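Long-range contacts in biofilm-associated surface protein (Staphylococcus aureus, PDB 7C7U), which probably mediates cell adhesion and biofilm formation from the staphylococcal cell wall, switching to functional amyloid in a way that its bound calcium ions may modulate: residues Gly227-Gln233 and Val325-Leu331; Thr31-Met35 and Val178-Ser183; Gln233-Lys237 and Glu321-Val325. All blocks are in the same frame, centred on the assembly; numbering follows the deposited sequence.

Contact 1. Residues Gly227-Gln233 and Val325-Leu331; sequences GGILIDQ and VRVVLKL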
ATOM      1  N   GLY A 227       3.638  -8.944  12.869  1.00 44.34           N
ATOM      2  CA  GLY A 227       2.485  -8.837  12.002  1.00 33.78           C
ATOM      3  C   GLY A 227       1.999 -10.213  11.578  1.00 35.08           C
ATOM      4  O   GLY A 227       2.555 -11.257  11.938  1.00 32.68           O
ATOM      5  N   GLY A 228       0.923 -10.213  10.800  1.00 33.89           N
ATOM      6  CA  GLY A 228       0.381 -11.488  10.359  1.00 32.62           C
ATOM      7  C   GLY A 228      -0.441 -11.359   9.099  1.00 30.51           C
ATOM      8  O   GLY A 228      -0.718 -10.265   8.604  1.00 29.27           O
ATOM      9  N   ILE A 229      -0.796 -12.520   8.552  1.00 31.31           N
ATOM     10  CA  ILE A 229      -1.646 -12.607   7.380  1.00 30.57           C
ATOM     11  C   ILE A 229      -2.960 -13.216   7.845  1.00 27.23           C
ATOM     12  O   ILE A 229      -2.956 -14.244   8.529  1.00 28.64           O
ATOM     13  CB  ILE A 229      -0.987 -13.442   6.261  1.00 29.47           C
ATOM     14  CG1 ILE A 229       0.365 -12.826   5.839  1.00 28.77           C
ATOM     15  CG2 ILE A 229      -1.918 -13.550   5.049  1.00 28.71           C
ATOM     16  CD1 ILE A 229       0.202 -11.469   5.220  1.00 28.79           C
ATOM     17  N   LEU A 230      -4.067 -12.551   7.532  1.00 25.03           N
ATOM     18  CA  LEU A 230      -5.400 -13.044   7.862  1.00 28.28           C
ATOM     19  C   LEU A 230      -6.049 -13.587   6.601  1.00 29.73           C
ATOM     20  O   LEU A 230      -6.148 -12.876   5.600  1.00 33.66           O
ATOM     21  CB  LEU A 230      -6.275 -11.942   8.457  1.00 31.79           C
ATOM     22  CG  LEU A 230      -5.732 -11.138   9.641  1.00 36.19           C
ATOM     23  CD1 LEU A 230      -6.764 -10.133  10.077  1.00 38.82           C
ATOM     24  CD2 LEU A 230      -5.366 -12.064  10.792  1.00 37.06           C
ATOM     25  N   ILE A 231      -6.521 -14.822   6.658  1.00 31.60           N
ATOM     26  CA  ILE A 231      -7.152 -15.469   5.513  1.00 30.66           C
ATOM     27  C   ILE A 231      -8.587 -15.738   5.935  1.00 26.95           C
ATOM     28  O   ILE A 231      -8.824 -16.650   6.729  1.00 28.09           O
ATOM     29  CB  ILE A 231      -6.426 -16.753   5.125  1.00 28.89           C
ATOM     30  CG1 ILE A 231      -4.965 -16.424   4.772  1.00 33.70           C
ATOM     31  CG2 ILE A 231      -7.127 -17.457   3.933  1.00 30.87           C
ATOM     32  CD1 ILE A 231      -4.048 -17.519   5.179  1.00 35.98           C
ATOM     33  N   ASP A 232      -9.529 -14.904   5.486  1.00 25.76           N
ATOM     34  CA  ASP A 232     -10.915 -14.964   5.953  1.00 33.48           C
ATOM     35  C   ASP A 232     -11.803 -15.558   4.871  1.00 34.41           C
ATOM     36  O   ASP A 232     -11.955 -14.962   3.801  1.00 36.82           O
ATOM     37  CB  ASP A 232     -11.460 -13.585   6.321  1.00 31.90           C
ATOM     38  CG  ASP A 232     -10.722 -12.938   7.485  1.00 36.93           C
ATOM     39  OD1 ASP A 232     -10.195 -13.655   8.353  1.00 37.32           O
ATOM     40  OD2 ASP A 232     -10.692 -11.694   7.531  1.00 39.63           O
ATOM     41  N   GLN A 233     -12.452 -16.675   5.176  1.00 29.78           N
ATOM     42  CA  GLN A 233     -13.385 -17.284   4.240  1.00 27.81           C
ATOM     43  C   GLN A 233     -14.818 -16.946   4.644  1.00 30.08           C
ATOM     44  O   GLN A 233     -15.162 -16.988   5.826  1.00 32.59           O
ATOM     45  CB  GLN A 233     -13.190 -18.800   4.197  1.00 26.58           C
ATOM     46  CG  GLN A 233     -14.141 -19.524   3.224  1.00 26.74           C
ATOM     47  CD  GLN A 233     -13.824 -20.999   3.086  1.00 26.69           C
ATOM     48  OE1 GLN A 233     -12.888 -21.499   3.714  1.00 28.39           O
ATOM     49  NE2 GLN A 233     -14.625 -21.716   2.290  1.00 28.65           N
ATOM     50  N   VAL A 325     -14.971 -17.868   8.524  1.00 29.54           N
ATOM     51  CA  VAL A 325     -13.887 -18.671   9.083  1.00 28.62           C
ATOM     52  C   VAL A 325     -12.587 -17.893   8.888  1.00 31.72           C
ATOM     53  O   VAL A 325     -12.319 -17.398   7.790  1.00 31.11           O
ATOM     54  CB  VAL A 325     -13.789 -20.061   8.424  1.00 26.52           C
ATOM     55  CG1 VAL A 325     -12.744 -20.892   9.127  1.00 30.03           C
ATOM     56  CG2 VAL A 325     -15.146 -20.797   8.493  1.00 30.23           C
ATOM     57  N   ARG A 326     -11.797 -17.756   9.948  1.00 29.65           N
ATOM     58  CA  ARG A 326     -10.542 -17.004   9.868  1.00 27.51           C
ATOM     59  C   ARG A 326      -9.355 -17.906  10.150  1.00 24.64           C
ATOM     60  O   ARG A 326      -9.297 -18.569  11.195  1.00 28.79           O
ATOM     61  CB  ARG A 326     -10.526 -15.829  10.837  1.00 26.85           C
ATOM     62  CG  ARG A 326      -9.136 -15.163  10.948  1.00 26.51           C
ATOM     63  CD  ARG A 326      -9.237 -13.827  11.693  1.00 31.86           C
ATOM     64  NE  ARG A 326      -9.752 -12.776  10.814  1.00 36.66           N
ATOM     65  CZ  ARG A 326     -10.015 -11.530  11.189  1.00 39.91           C
ATOM     66  NH1 ARG A 326      -9.826 -11.163  12.456  1.00 38.37           N
ATOM     67  NH2 ARG A 326     -10.470 -10.656  10.296  1.00 38.48           N
ATOM     68  N   VAL A 327      -8.385 -17.902   9.247  1.00 29.29           N
ATOM     69  CA  VAL A 327      -7.093 -18.527   9.489  1.00 27.82           C
ATOM     70  C   VAL A 327      -6.070 -17.413   9.670  1.00 26.97           C
ATOM     71  O   VAL A 327      -6.035 -16.469   8.876  1.00 24.43           O
ATOM     72  CB  VAL A 327      -6.695 -19.471   8.346  1.00 25.37           C
ATOM     73  CG1 VAL A 327      -5.287 -20.046   8.588  1.00 27.30           C
ATOM     74  CG2 VAL A 327      -7.716 -20.616   8.239  1.00 27.33           C
ATOM     75  N   VAL A 328      -5.243 -17.526  10.704  1.00 28.23           N
ATOM     76  CA  VAL A 328      -4.237 -16.506  11.029  1.00 30.92           C
ATOM     77  C   VAL A 328      -2.847 -17.095  10.841  1.00 28.18           C
ATOM     78  O   VAL A 328      -2.516 -18.126  11.438  1.00 33.71           O
ATOM     79  CB  VAL A 328      -4.410 -15.981  12.462  1.00 29.44           C
ATOM     80  CG1 VAL A 328      -3.317 -14.888  12.771  1.00 31.61           C
ATOM     81  CG2 VAL A 328      -5.812 -15.412  12.654  1.00 30.29           C
ATOM     82  N   LEU A 329      -2.023 -16.429  10.033  1.00 31.77           N
ATOM     83  CA  LEU A 329      -0.628 -16.811   9.849  1.00 26.72           C
ATOM     84  C   LEU A 329       0.211 -15.769  10.581  1.00 35.02           C
ATOM     85  O   LEU A 329       0.234 -14.605  10.175  1.00 29.11           O
ATOM     86  CB  LEU A 329      -0.247 -16.854   8.374  1.00 31.04           C
ATOM     87  CG  LEU A 329      -1.218 -17.418   7.348  1.00 36.98           C
ATOM     88  CD1 LEU A 329      -0.572 -17.220   5.990  1.00 36.41           C
ATOM     89  CD2 LEU A 329      -1.527 -18.894   7.635  1.00 31.32           C
ATOM     90  N   LYS A 330       0.879 -16.186  11.653  1.00 31.38           N
ATOM     91  CA  LYS A 330       1.749 -15.301  12.412  1.00 33.67           C
ATOM     92  C   LYS A 330       3.129 -15.279  11.759  1.00 35.46           C
ATOM     93  O   LYS A 330       3.783 -16.322  11.641  1.00 37.10           O
ATOM     94  CB  LYS A 330       1.835 -15.772  13.864  1.00 37.83           C
ATOM     95  CG  LYS A 330       0.605 -15.445  14.683  1.00 41.83           C
ATOM     96  CD  LYS A 330       0.862 -15.568  16.188  1.00 52.65           C
ATOM     97  CE  LYS A 330      -0.340 -15.070  16.986  1.00 52.40           C
ATOM     98  NZ  LYS A 330      -0.208 -15.250  18.461  1.00 57.74           N
ATOM     99  N   LEU A 331       3.565 -14.103  11.320  1.00 37.58           N
ATOM    100  CA  LEU A 331       4.880 -13.991  10.693  1.00 39.58           C
ATOM    101  C   LEU A 331       5.990 -14.141  11.727  1.00 39.06           C
ATOM    102  O   LEU A 331       5.824 -13.816  12.906  1.00 37.45           O
ATOM    103  CB  LEU A 331       5.027 -12.651   9.974  1.00 33.30           C
ATOM    104  CG  LEU A 331       4.062 -12.464   8.813  1.00 35.42           C
ATOM    105  CD1 LEU A 331       4.179 -11.073   8.232  1.00 35.91           C
ATOM    106  CD2 LEU A 331       4.276 -13.544   7.742  1.00 39.27           C
TER
HETATM  107  O   HOH W   1       4.112 -11.950  14.139  1.00 38.58           O
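Two adjacent interior strands of a five-stranded antiparallel sheet, 228-237 and 323-331, pair here, from Gly228 opposite Lys330 to Gln233 opposite Val325. Ile229 and Leu329 exchange backbone hydrogen bonds, as do Ile231 with Val327 and Gln233 with Val325, and Leu331 N closes the pairing on Gly227 O at 3.1 Å. On one face Ile231, Val327 and Leu329 pack against Ile257 and Tyr253 of a four-stranded antiparallel sheet, while Ile229 packs on Tyr219. Ile231 CD1 reaches diagonally across to Leu329 CG on the partner strand at 3.6 Å, and Leu329 CD1 lies 3.8 Å from Ile229 CB, so two isoleucines share the leucine.

The other face carries Leu230, Asp232, Arg326 and Val328. Arg326 leaves the backbone with CG anti to N (chi1 170°) and bends at chi3 (-78°), laying its guanidinium side-on to Asp232. Arg326 NE donates to Asp232 OD1 at 2.7 Å and Arg326 NH2 to Asp232 OD2 at 3.0 Å, a two-nitrogen salt bridge. Both meet the syn side but tilt out of the carboxylate plane, while the oxygens lie in the guanidinium plane; the planes are 24° apart. Leu230 CD1 sits 3.7 Å above the centre of the Arg326 guanidinium. Tyr273 adds a cation-pi contact, and carbonyls of Lys283 and Asn284 take further N-H groups. The bonds at NE and NH2 fix the guanidinium's rotation, and the arginine probably favours ionisation of buried Asp232.

Contact 2. Residues Thr31-Met35 and Val178-Ser183; sequences TFASM and VRTSES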
ATOM      1  N   THR A  31     -21.075  -0.525   6.202  1.00 51.32           N
ATOM      2  CA  THR A  31     -22.362  -0.908   5.641  1.00 54.48           C
ATOM      3  C   THR A  31     -22.227  -1.888   4.475  1.00 54.53           C
ATOM      4  O   THR A  31     -23.223  -2.504   4.081  1.00 55.90           O
ATOM      5  CB  THR A  31     -23.132   0.334   5.193  1.00 53.76           C
ATOM      6  OG1 THR A  31     -22.493   0.897   4.044  1.00 54.10           O
ATOM      7  CG2 THR A  31     -23.150   1.375   6.308  1.00 56.76           C
ATOM      8  N   PHE A  32     -21.030  -2.049   3.912  1.00 51.94           N
ATOM      9  CA  PHE A  32     -20.807  -2.973   2.801  1.00 51.67           C
ATOM     10  C   PHE A  32     -20.283  -4.305   3.323  1.00 51.07           C
ATOM     11  O   PHE A  32     -19.211  -4.360   3.934  1.00 52.37           O
ATOM     12  CB  PHE A  32     -19.828  -2.395   1.784  1.00 49.61           C
ATOM     13  CG  PHE A  32     -20.425  -1.354   0.895  1.00 49.59           C
ATOM     14  CD1 PHE A  32     -21.228  -1.722  -0.169  1.00 44.50           C
ATOM     15  CD2 PHE A  32     -20.173  -0.006   1.113  1.00 47.38           C
ATOM     16  CE1 PHE A  32     -21.775  -0.776  -0.999  1.00 44.97           C
ATOM     17  CE2 PHE A  32     -20.721   0.952   0.283  1.00 43.32           C
ATOM     18  CZ  PHE A  32     -21.521   0.568  -0.771  1.00 46.40           C
ATOM     19  N   ALA A  33     -21.029  -5.372   3.068  1.00 48.08           N
ATOM     20  CA  ALA A  33     -20.529  -6.706   3.350  1.00 49.85           C
ATOM     21  C   ALA A  33     -19.555  -7.142   2.249  1.00 50.13           C
ATOM     22  O   ALA A  33     -19.353  -6.456   1.237  1.00 44.29           O
ATOM     23  CB  ALA A  33     -21.691  -7.685   3.494  1.00 47.59           C
ATOM     24  N   SER A  34     -18.955  -8.312   2.429  1.00 49.85           N
ATOM     25  CA  SER A  34     -18.033  -8.820   1.423  1.00 47.27           C
ATOM     26  C   SER A  34     -18.802  -9.238   0.175  1.00 46.29           C
ATOM     27  O   SER A  34     -19.866  -9.855   0.251  1.00 46.05           O
ATOM     28  CB  SER A  34     -17.231 -10.002   1.971  1.00 48.06           C
ATOM     29  OG  SER A  34     -15.984 -10.136   1.305  1.00 51.18           O
ATOM     30  N   MET A  35     -18.264  -8.875  -0.977  1.00 41.24           N
ATOM     31  CA  MET A  35     -18.806  -9.319  -2.244  1.00 40.16           C
ATOM     32  C   MET A  35     -18.171 -10.651  -2.607  1.00 37.84           C
ATOM     33  O   MET A  35     -17.056 -10.947  -2.183  1.00 35.25           O
ATOM     34  CB  MET A  35     -18.529  -8.270  -3.308  1.00 43.35           C
ATOM     35  CG  MET A  35     -19.224  -6.972  -2.994  1.00 45.84           C
ATOM     36  SD  MET A  35     -19.627  -6.221  -4.545  1.00 49.93           S
ATOM     37  CE  MET A  35     -20.259  -7.654  -5.363  1.00 40.24           C
ATOM     38  N   VAL A 178     -13.173  -0.179  -0.061  1.00 41.98           N
ATOM     39  CA  VAL A 178     -13.963  -0.406   1.145  1.00 45.78           C
ATOM     40  C   VAL A 178     -13.506  -1.725   1.760  1.00 48.14           C
ATOM     41  O   VAL A 178     -13.756  -2.797   1.202  1.00 44.61           O
ATOM     42  CB  VAL A 178     -15.462  -0.428   0.835  1.00 44.09           C
ATOM     43  CG1 VAL A 178     -16.276  -0.590   2.122  1.00 41.17           C
ATOM     44  CG2 VAL A 178     -15.859   0.829   0.058  1.00 43.51           C
ATOM     45  N   ARG A 179     -12.861  -1.646   2.928  1.00 46.76           N
ATOM     46  CA  ARG A 179     -12.117  -2.786   3.462  1.00 50.96           C
ATOM     47  C   ARG A 179     -12.990  -4.031   3.585  1.00 48.14           C
ATOM     48  O   ARG A 179     -12.580  -5.129   3.187  1.00 46.27           O
ATOM     49  CB  ARG A 179     -11.514  -2.403   4.813  1.00 55.24           C
ATOM     50  CG  ARG A 179     -10.767  -3.508   5.546  1.00 57.52           C
ATOM     51  CD  ARG A 179     -10.195  -2.973   6.863  1.00 57.34           C
ATOM     52  NE  ARG A 179     -10.031  -1.521   6.826  1.00 60.78           N
ATOM     53  CZ  ARG A 179      -8.872  -0.895   6.638  1.00 63.28           C
ATOM     54  NH1 ARG A 179      -7.753  -1.591   6.479  1.00 67.16           N
ATOM     55  NH2 ARG A 179      -8.827   0.433   6.611  1.00 60.98           N
ATOM     56  N   THR A 180     -14.209  -3.881   4.094  1.00 48.13           N
ATOM     57  CA  THR A 180     -15.038  -5.048   4.366  1.00 45.52           C
ATOM     58  C   THR A 180     -15.662  -5.646   3.113  1.00 42.90           C
ATOM     59  O   THR A 180     -16.240  -6.732   3.191  1.00 42.47           O
ATOM     60  CB  THR A 180     -16.143  -4.684   5.362  1.00 50.33           C
ATOM     61  OG1 THR A 180     -16.818  -3.506   4.910  1.00 50.02           O
ATOM     62  CG2 THR A 180     -15.543  -4.404   6.726  1.00 44.54           C
ATOM     63  N   SER A 181     -15.549  -4.986   1.965  1.00 42.82           N
ATOM     64  CA  SER A 181     -16.155  -5.486   0.738  1.00 42.02           C
ATOM     65  C   SER A 181     -15.252  -6.439  -0.036  1.00 40.61           C
ATOM     66  O   SER A 181     -15.734  -7.115  -0.953  1.00 38.15           O
ATOM     67  CB  SER A 181     -16.527  -4.321  -0.177  1.00 40.32           C
ATOM     68  OG  SER A 181     -15.371  -3.782  -0.781  1.00 37.38           O
ATOM     69  N   GLU A 182     -13.976  -6.516   0.327  1.00 37.20           N
ATOM     70  CA  GLU A 182     -12.960  -7.100  -0.533  1.00 38.62           C
ATOM     71  C   GLU A 182     -13.015  -8.622  -0.527  1.00 37.11           C
ATOM     72  O   GLU A 182     -13.111  -9.269   0.524  1.00 32.04           O
ATOM     73  CB  GLU A 182     -11.573  -6.625  -0.101  1.00 38.81           C
ATOM     74  CG  GLU A 182     -10.460  -7.089  -1.023  1.00 46.90           C
ATOM     75  CD  GLU A 182      -9.129  -7.250  -0.312  1.00 53.44           C
ATOM     76  OE1 GLU A 182      -8.873  -6.509   0.668  1.00 49.41           O
ATOM     77  OE2 GLU A 182      -8.337  -8.123  -0.742  1.00 55.07           O
ATOM     78  N   SER A 183     -12.921  -9.195  -1.717  1.00 30.79           N
ATOM     79  CA  SER A 183     -12.811 -10.629  -1.850  1.00 32.90           C
ATOM     80  C   SER A 183     -11.882 -10.920  -3.011  1.00 30.08           C
ATOM     81  O   SER A 183     -11.736 -10.103  -3.915  1.00 33.21           O
ATOM     82  CB  SER A 183     -14.180 -11.253  -2.108  1.00 32.49           C
ATOM     83  OG  SER A 183     -14.197 -12.604  -1.728  1.00 40.21           O
TER
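The irregular backbone of Thr31-Met35 passes close to the tight bend of Val178-Ser183, where 179-181 have helical angles without regular helical bonding, and the CA atoms of Ser34 and Ser181 come within 3.9 Å. One backbone bond joins the two: Met35 N donates to Ser181 O at 3.1 Å, almost straight at the hydrogen (177°) but arriving from above the carbonyl plane. Ser181 CA makes a CA-H...O contact with Ala33 O at 3.4 Å.

Thr180 supplies the side-chain bond. Thr180 OG1, set between the backbone N and carbonyl carbon (chi1 51°), gives its proton to Phe32 O at 2.7 Å in the carbonyl plane. Ser181 OG turns back into its own bend and donates to Val178 O at 2.7 Å, on a lone pair; the same carbonyl also accepts Ser181 N, so two bonds from one residue hold the turn. Val178 CG1 lies 4.0 Å from Phe32 CB and touches CD2 of the ring obliquely, the two side chains crossing at about a right angle.

The Phe32 ring continues into an aromatic cluster, edge-to-face with Phe118 and Tyr70. Met35 packs on Val169 of strand 163-171 and on Leu57 and Ser59 of strand 52-61. The contact thus joins the segment entering strand 36-39 to the connection between strands 176-178 and 183-187, both connections belonging to strands of the large mixed sheet.

Contact 3. Residues Gln233-Lys237 and Glu321-Val325; sequences QQIMK and ETVGV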
ATOM      1  N   GLN A 233     -12.452 -16.675   5.176  1.00 29.78           N
ATOM      2  CA  GLN A 233     -13.385 -17.284   4.240  1.00 27.81           C
ATOM      3  C   GLN A 233     -14.818 -16.946   4.644  1.00 30.08           C
ATOM      4  O   GLN A 233     -15.162 -16.988   5.826  1.00 32.59           O
ATOM      5  CB  GLN A 233     -13.190 -18.800   4.197  1.00 26.58           C
ATOM      6  CG  GLN A 233     -14.141 -19.524   3.224  1.00 26.74           C
ATOM      7  CD  GLN A 233     -13.824 -20.999   3.086  1.00 26.69           C
ATOM      8  OE1 GLN A 233     -12.888 -21.499   3.714  1.00 28.39           O
ATOM      9  NE2 GLN A 233     -14.625 -21.716   2.290  1.00 28.65           N
ATOM     10  N   GLN A 234     -15.640 -16.579   3.666  1.00 27.49           N
ATOM     11  CA  GLN A 234     -17.074 -16.410   3.869  1.00 29.33           C
ATOM     12  C   GLN A 234     -17.802 -17.499   3.090  1.00 26.97           C
ATOM     13  O   GLN A 234     -17.440 -17.791   1.947  1.00 26.36           O
ATOM     14  CB  GLN A 234     -17.558 -15.039   3.379  1.00 30.50           C
ATOM     15  CG  GLN A 234     -16.647 -13.856   3.735  1.00 44.32           C
ATOM     16  CD  GLN A 234     -16.867 -13.295   5.138  1.00 50.11           C
ATOM     17  OE1 GLN A 234     -17.863 -13.587   5.789  1.00 53.35           O
ATOM     18  NE2 GLN A 234     -15.923 -12.478   5.603  1.00 50.52           N
ATOM     19  N   ILE A 235     -18.821 -18.094   3.703  1.00 26.89           N
ATOM     20  CA  ILE A 235     -19.718 -19.044   3.047  1.00 26.39           C
ATOM     21  C   ILE A 235     -21.133 -18.497   3.212  1.00 27.06           C
ATOM     22  O   ILE A 235     -21.693 -18.509   4.316  1.00 27.86           O
ATOM     23  CB  ILE A 235     -19.607 -20.449   3.640  1.00 27.65           C
ATOM     24  CG1 ILE A 235     -18.158 -20.919   3.633  1.00 26.35           C
ATOM     25  CG2 ILE A 235     -20.477 -21.461   2.823  1.00 21.59           C
ATOM     26  CD1 ILE A 235     -17.894 -22.084   4.580  1.00 27.53           C
ATOM     27  N   MET A 236     -21.698 -17.989   2.126  1.00 27.24           N
ATOM     28  CA  MET A 236     -23.046 -17.467   2.156  1.00 24.80           C
ATOM     29  C   MET A 236     -24.042 -18.624   2.166  1.00 28.91           C
ATOM     30  O   MET A 236     -23.841 -19.649   1.499  1.00 24.30           O
ATOM     31  CB  MET A 236     -23.303 -16.583   0.943  1.00 30.04           C
ATOM     32  CG  MET A 236     -22.451 -15.318   0.890  1.00 40.72           C
ATOM     33  SD  MET A 236     -23.037 -14.152  -0.362  1.00 54.85           S
ATOM     34  CE  MET A 236     -24.540 -15.006  -0.877  1.00 30.07           C
ATOM     35  N   LYS A 237     -25.113 -18.455   2.926  1.00 25.92           N
ATOM     36  CA  LYS A 237     -26.150 -19.476   3.066  1.00 27.93           C
ATOM     37  C   LYS A 237     -27.270 -19.272   2.058  1.00 28.38           C
ATOM     38  O   LYS A 237     -27.558 -18.151   1.643  1.00 32.60           O
ATOM     39  CB  LYS A 237     -26.759 -19.437   4.464  1.00 28.29           C
ATOM     40  CG  LYS A 237     -25.839 -19.873   5.594  1.00 30.13           C
ATOM     41  CD  LYS A 237     -26.640 -19.882   6.914  1.00 30.50           C
ATOM     42  CE  LYS A 237     -25.742 -20.192   8.095  1.00 31.46           C
ATOM     43  NZ  LYS A 237     -26.540 -20.284   9.355  1.00 33.12           N
ATOM     44  N   GLU A 321     -27.345 -15.687   8.525  1.00 32.72           N
ATOM     45  CA  GLU A 321     -26.117 -14.911   8.411  1.00 33.20           C
ATOM     46  C   GLU A 321     -24.977 -15.729   7.803  1.00 31.29           C
ATOM     47  O   GLU A 321     -24.809 -16.915   8.098  1.00 29.24           O
ATOM     48  CB  GLU A 321     -25.704 -14.389   9.788  1.00 37.07           C
ATOM     49  CG  GLU A 321     -26.837 -13.672  10.524  1.00 44.83           C
ATOM     50  CD  GLU A 321     -26.472 -13.273  11.947  1.00 53.69           C
ATOM     51  OE1 GLU A 321     -25.559 -13.895  12.536  1.00 54.62           O
ATOM     52  OE2 GLU A 321     -27.100 -12.326  12.473  1.00 59.48           O
ATOM     53  N   THR A 322     -24.161 -15.059   6.984  1.00 32.48           N
ATOM     54  CA  THR A 322     -23.016 -15.689   6.333  1.00 33.31           C
ATOM     55  C   THR A 322     -22.058 -16.289   7.360  1.00 31.55           C
ATOM     56  O   THR A 322     -21.766 -15.681   8.391  1.00 31.94           O
ATOM     57  CB  THR A 322     -22.303 -14.643   5.465  1.00 35.41           C
ATOM     58  OG1 THR A 322     -23.208 -14.195   4.447  1.00 37.32           O
ATOM     59  CG2 THR A 322     -21.054 -15.217   4.792  1.00 30.60           C
ATOM     60  N   VAL A 323     -21.564 -17.493   7.071  1.00 28.37           N
ATOM     61  CA  VAL A 323     -20.571 -18.146   7.920  1.00 28.03           C
ATOM     62  C   VAL A 323     -19.187 -17.568   7.610  1.00 30.69           C
ATOM     63  O   VAL A 323     -18.772 -17.512   6.448  1.00 31.27           O
ATOM     64  CB  VAL A 323     -20.593 -19.664   7.702  1.00 30.85           C
ATOM     65  CG1 VAL A 323     -19.513 -20.362   8.528  1.00 29.54           C
ATOM     66  CG2 VAL A 323     -22.015 -20.249   8.030  1.00 25.89           C
ATOM     67  N   GLY A 324     -18.459 -17.164   8.642  1.00 31.95           N
ATOM     68  CA  GLY A 324     -17.087 -16.691   8.496  1.00 31.46           C
ATOM     69  C   GLY A 324     -16.123 -17.662   9.160  1.00 30.65           C
ATOM     70  O   GLY A 324     -16.431 -18.231  10.208  1.00 32.64           O
ATOM     71  N   VAL A 325     -14.971 -17.868   8.524  1.00 29.54           N
ATOM     72  CA  VAL A 325     -13.887 -18.671   9.083  1.00 28.62           C
ATOM     73  C   VAL A 325     -12.587 -17.893   8.888  1.00 31.72           C
ATOM     74  O   VAL A 325     -12.319 -17.398   7.790  1.00 31.11           O
ATOM     75  CB  VAL A 325     -13.789 -20.061   8.424  1.00 26.52           C
ATOM     76  CG1 VAL A 325     -12.744 -20.892   9.127  1.00 30.03           C
ATOM     77  CG2 VAL A 325     -15.146 -20.797   8.493  1.00 30.23           C
TER
HETATM   78  O   HOH W   2     -25.611 -16.019   4.236  1.00 30.70           O
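Lys237 and Glu321 meet where the antiparallel pairing of strands 228-237 and 323-331 runs out, at one end of the five-stranded sheet. Lys237 runs extended across the Glu321-Val323 backbone. Its CB starts the course, with CG placed beside the backbone N (chi1 -68°). Lys237 CG comes within 4.0 Å of Glu321 O, Lys237 CD closes to 3.7 Å, and Lys237 CE touches the same oxygen at 3.4 Å while also resting on CG2 of Val323. The NZ tip has hydrogen-bonding distance to the carbonyls of Phe315, Asn316, Leu319 and Phe241, more acceptors than its three protons, so at least one bond is shared; these oxygens would favour the charged ammonium. Glu321 O accepts a bond from the side-chain amide of Asn316.

Further in, Ile235 and Val323 form a hydrogen-bonded pair: Ile235 N reaches Val323 O at 2.8 Å, and Val323 N returns to Ile235 O. Their side chains lie on the same face as those of Gln233 and Val325, Ile235 also packing against Phe210. Gln234, paired with Gly324, puts its side chain on the other face. Its CB already lies near Thr322 CG2, and the bend at chi2 (-83°) folds OE1 back over the same methyl. Thr322 CG2 also presses on Ile235 O at 3.4 Å. Met236 sets its CG near Thr322 OG1 and reaches towards His58 and Tyr60 of strand 52-61. Beyond the last strand pair a water takes over: it accepts from Lys237 N at 2.8 Å and is hydrogen-bonded to Thr322 OG1 at 3.0 Å.

Contacts 1 and 3 are consecutive lengths of one strand pairing, sharing Gln233 and Val325, with centres about 16 Å apart. Contact 1 is almost wholly buried and combines an apolar face with an enclosed ion pair; contact 3, towards the sheet's end, is still mostly buried but has exposed Glu321 at its edge and turns to water and backbone carbonyls for its polar groups. Contact 2 is also largely buried, yet joins loops of the N-terminal mixed sheet and depends on a hydroxyl and a single backbone bond. It touches contact 3, where Ser34 CB packs 4.3 Å from Gln234 CG, whereas contacts 1 and 2 stay about 6 Å apart at their nearest atoms.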